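Local structure of GGDEF and EAL domain-containing protein (Vibrio cholerae O1 str. 2010EL-1786, 6PWK) at residues 201-206 / 227-232. The protein binds c-di-GMP as a LapD-type receptor and probably links this second messenger to large adhesins and biofilm formation. Numbering follows the deposited sequence.
With C2E (9,9'-[(2R,3R,3aS,5S,7aR,9R,10R,10aS,12S,14aR)-3,5,10,12-tetrahydroxy-5,12-dioxidooctahydro-2H,7H-difuro[3,2-d:3',2'-j][1,3,7,9,2,8]tetraoxadiphosphacyclododecine-2,9-diyl]bis(2-amino-1,9-dihydro-6H-purin-6-one)), chain C.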
loop_
_atom_site.group_PDB
_atom_site.type_symbol
_atom_site.label_atom_id
_atom_site.label_comp_id
_atom_site.label_asym_id
_atom_site.label_seq_id
_atom_site.Cartn_x
_atom_site.Cartn_y
_atom_site.Cartn_z
ATOM N N THR A 201 -15.401 20.362 19.186
ATOM C CA THR A 201 -16.195 20.133 20.384
ATOM C C THR A 201 -16.233 18.637 20.663
ATOM O O THR A 201 -16.097 17.818 19.748
ATOM C CB THR A 201 -17.622 20.674 20.230
ATOM O OG1 THR A 201 -18.287 19.977 19.170
ATOM C CG2 THR A 201 -17.599 22.163 19.914
ATOM N N PHE A 202 -16.416 18.280 21.932
ATOM C CA PHE A 202 -16.347 16.889 22.351
ATOM C C PHE A 202 -17.537 16.534 23.230
ATOM O O PHE A 202 -17.975 17.338 24.057
ATOM C CB PHE A 202 -15.043 16.599 23.100
ATOM C CG PHE A 202 -13.813 16.829 22.274
ATOM C CD1 PHE A 202 -13.329 15.834 21.441
ATOM C CD2 PHE A 202 -13.146 18.041 22.323
ATOM C CE1 PHE A 202 -12.201 16.042 20.678
ATOM C CE2 PHE A 202 -12.016 18.256 21.560
ATOM C CZ PHE A 202 -11.543 17.254 20.737
ATOM N N ARG A 203 -18.051 15.323 23.039
ATOM C CA ARG A 203 -19.146 14.775 23.822
ATOM C C ARG A 203 -18.684 13.493 24.500
ATOM O O ARG A 203 -17.895 12.730 23.937
ATOM C CB ARG A 203 -20.372 14.499 22.942
ATOM C CG ARG A 203 -21.016 15.751 22.369
ATOM C CD ARG A 203 -21.950 15.434 21.208
ATOM N NE ARG A 203 -22.724 14.214 21.423
ATOM C CZ ARG A 203 -22.719 13.173 20.596
ATOM N NH1 ARG A 203 -21.985 13.205 19.489
ATOM N NH2 ARG A 203 -23.455 12.105 20.869
ATOM N N TYR A 204 -19.173 13.263 25.717
ATOM C CA TYR A 204 -18.791 12.100 26.514
ATOM C C TYR A 204 -20.051 11.315 26.856
ATOM O O TYR A 204 -20.889 11.788 27.632
ATOM C CB TYR A 204 -18.049 12.520 27.783
ATOM C CG TYR A 204 -16.824 13.380 27.544
ATOM C CD1 TYR A 204 -16.935 14.757 27.394
ATOM C CD2 TYR A 204 -15.555 12.817 27.482
ATOM C CE1 TYR A 204 -15.820 15.547 27.179
ATOM C CE2 TYR A 204 -14.434 13.600 27.268
ATOM C CZ TYR A 204 -14.573 14.963 27.118
ATOM O OH TYR A 204 -13.461 15.745 26.906
ATOM N N GLN A 205 -20.183 10.119 26.289
ATOM C CA GLN A 205 -21.323 9.244 26.542
ATOM C C GLN A 205 -20.870 8.092 27.428
ATOM O O GLN A 205 -19.952 7.348 27.065
ATOM C CB GLN A 205 -21.919 8.719 25.237
ATOM C CG GLN A 205 -23.268 8.040 25.415
ATOM C CD GLN A 205 -23.833 7.506 24.116
ATOM O OE1 GLN A 205 -23.132 6.857 23.339
ATOM N NE2 GLN A 205 -25.108 7.781 23.869
ATOM N N ALA A 206 -21.518 7.942 28.579
ATOM C CA ALA A 206 -21.104 6.950 29.558
ATOM C C ALA A 206 -21.681 5.579 29.234
ATOM O O ALA A 206 -22.859 5.446 28.889
ATOM C CB ALA A 206 -21.532 7.377 30.961
ATOM N N GLY A 227 -21.007 28.715 12.391
ATOM C CA GLY A 227 -22.278 28.267 12.919
ATOM C C GLY A 227 -22.782 26.944 12.387
ATOM O O GLY A 227 -23.897 26.540 12.744
ATOM N N VAL A 228 -22.012 26.253 11.551
ATOM C CA VAL A 228 -22.399 24.960 10.995
ATOM C C VAL A 228 -21.600 23.874 11.700
ATOM O O VAL A 228 -20.373 23.973 11.812
ATOM C CB VAL A 228 -22.169 24.908 9.474
ATOM C CG1 VAL A 228 -22.575 23.550 8.928
ATOM C CG2 VAL A 228 -22.935 26.021 8.780
ATOM N N ARG A 229 -22.291 22.833 12.157
ATOM C CA ARG A 229 -21.675 21.747 12.905
ATOM C C ARG A 229 -21.395 20.561 11.990
ATOM O O ARG A 229 -22.240 20.181 11.174
ATOM C CB ARG A 229 -22.577 21.318 14.063
ATOM C CG ARG A 229 -21.932 20.365 15.052
ATOM C CD ARG A 229 -22.775 20.264 16.314
ATOM N NE ARG A 229 -22.272 19.256 17.241
ATOM C CZ ARG A 229 -22.641 17.980 17.222
ATOM N NH1 ARG A 229 -23.514 17.556 16.318
ATOM N NH2 ARG A 229 -22.139 17.128 18.103
ATOM N N TYR A 230 -20.206 19.978 12.132
ATOM C CA TYR A 230 -19.779 18.833 11.337
ATOM C C TYR A 230 -19.448 17.671 12.261
ATOM O O TYR A 230 -18.697 17.839 13.228
ATOM C CB TYR A 230 -18.558 19.174 10.476
ATOM C CG TYR A 230 -18.759 20.330 9.521
ATOM C CD1 TYR A 230 -18.516 21.638 9.922
ATOM C CD2 TYR A 230 -19.185 20.114 8.217
ATOM C CE1 TYR A 230 -18.695 22.697 9.053
ATOM C CE2 TYR A 230 -19.368 21.169 7.340
ATOM C CZ TYR A 230 -19.121 22.458 7.764
ATOM O OH TYR A 230 -19.302 23.511 6.896
ATOM N N THR A 231 -20.001 16.497 11.963
ATOM C CA THR A 231 -19.713 15.287 12.721
ATOM C C THR A 231 -18.757 14.391 11.939
ATOM O O THR A 231 -18.476 14.614 10.759
ATOM C CB THR A 231 -21.003 14.537 13.066
ATOM O OG1 THR A 231 -21.614 14.045 11.865
ATOM C CG2 THR A 231 -21.977 15.463 13.781
ATOM N N ALA A 232 -18.264 13.353 12.619
ATOM C CA ALA A 232 -17.135 12.585 12.100
ATOM C C ALA A 232 -17.504 11.797 10.849
ATOM O O ALA A 232 -16.689 11.674 9.929
ATOM C CB ALA A 232 -16.599 11.653 13.185
HETATM P P1 C2E C . -19.580 5.138 16.773
HETATM O O2P C2E C . -18.396 4.436 17.381
HETATM O O1P C2E C . -20.611 4.061 16.578
HETATM O "O5'" C2E C . -20.270 6.187 17.823
HETATM C "C5'" C2E C . -21.633 6.071 18.066
HETATM C "C4'" C2E C . -22.339 7.097 17.137
HETATM O "O4'" C2E C . -23.631 6.975 17.226
HETATM C "C3'" C2E C . -22.076 8.538 17.608
HETATM O "O3'" C2E C . -22.445 9.348 16.600
HETATM C "C2'" C2E C . -23.117 8.664 18.731
HETATM O "O2'" C2E C . -23.344 10.100 19.061
HETATM C "C1'" C2E C . -24.165 8.227 18.093
HETATM N N9 C2E C . -25.304 7.704 18.803
HETATM C C8 C2E C . -24.743 7.538 20.025
HETATM N N7 C2E C . -25.709 7.027 20.831
HETATM C C5 C2E C . -26.822 6.876 20.122
HETATM C C6 C2E C . -28.233 6.351 20.439
HETATM O O6 C2E C . -28.530 5.973 21.522
HETATM N N1 C2E C . -29.227 6.319 19.409
HETATM C C2 C2E C . -28.936 6.763 18.070
HETATM N N2 C2E C . -29.909 6.750 16.982
HETATM N N3 C2E C . -27.592 7.248 17.805
HETATM C C4 C2E C . -26.555 7.290 18.866
HETATM P P11 C2E C . -21.270 10.447 16.195
HETATM O O21 C2E C . -20.932 11.521 17.195
HETATM O O11 C2E C . -21.784 11.181 14.982
HETATM O O5A C2E C . -20.036 9.452 15.734
HETATM C C5A C2E C . -20.272 8.850 14.491
HETATM C C4A C2E C . -19.093 8.063 14.083
HETATM O O4A C2E C . -18.098 8.869 13.823
HETATM C C3A C2E C . -18.595 7.052 15.334
HETATM O O3A C2E C . -19.310 5.731 15.250
HETATM C C2A C2E C . -17.392 6.893 15.176
HETATM O O2A C2E C . -17.136 5.710 14.280
HETATM C C1A C2E C . -16.876 8.271 14.483
HETATM N N91 C2E C . -16.370 9.079 15.386
HETATM C C81 C2E C . -16.992 9.908 16.238
HETATM N N71 C2E C . -16.023 10.513 16.951
HETATM C C51 C2E C . -14.843 10.057 16.537
HETATM C C61 C2E C . -13.416 10.372 16.967
HETATM O O61 C2E C . -13.247 11.161 17.827
HETATM N N11 C2E C . -12.301 9.726 16.345
HETATM C C21 C2E C . -12.520 8.767 15.299
HETATM N N21 C2E C . -11.384 8.113 14.668
HETATM N N31 C2E C . -13.896 8.471 14.895
HETATM C C41 C2E C . -15.053 9.151 15.550
#
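At the edge of the c-di-GMP pocket of the EAL domain, R203 of strand 200-209 meets R229 of strand 228-231. The two strands do not pair directly: strand 214-225 is the antiparallel neighbour of both, and their side chains meet beside the ligand. R229 is extended from CG to NE, its CG anti to the backbone N (chi1 -170°), and this stretch carries NH2 to within 3.5 Å of R203 CD. The side chains cross at about a right angle, with the guanidinium planes turned 70° apart and no hydrogen bond between them. R203 bends at chi3 (39°) and turns its guanidinium edge to the ribose: NH2 gives a nearly straight hydrogen bond to O2' of C2E at 2.7 Å, in the guanidinium plane, while NH1 bonds phosphate oxygen O21 at 3.0 Å. Two residues along the same strand, Q205 NE2 donates to guanine N7 at 3.2 Å; its OE1 is held by Q410. From segment 227-232, A232 CB lies against the second ribose. R203 NH1 and R229 NH2 are 4.2 Å apart, but R203 belongs to the c-di-GMP site, whereas R229 stands just outside it without touching the ligand. R203 thus reads sugar and phosphate together, and R229 could add at most a longer-range attraction for the phosphate, probably tempered by E224 and solvent.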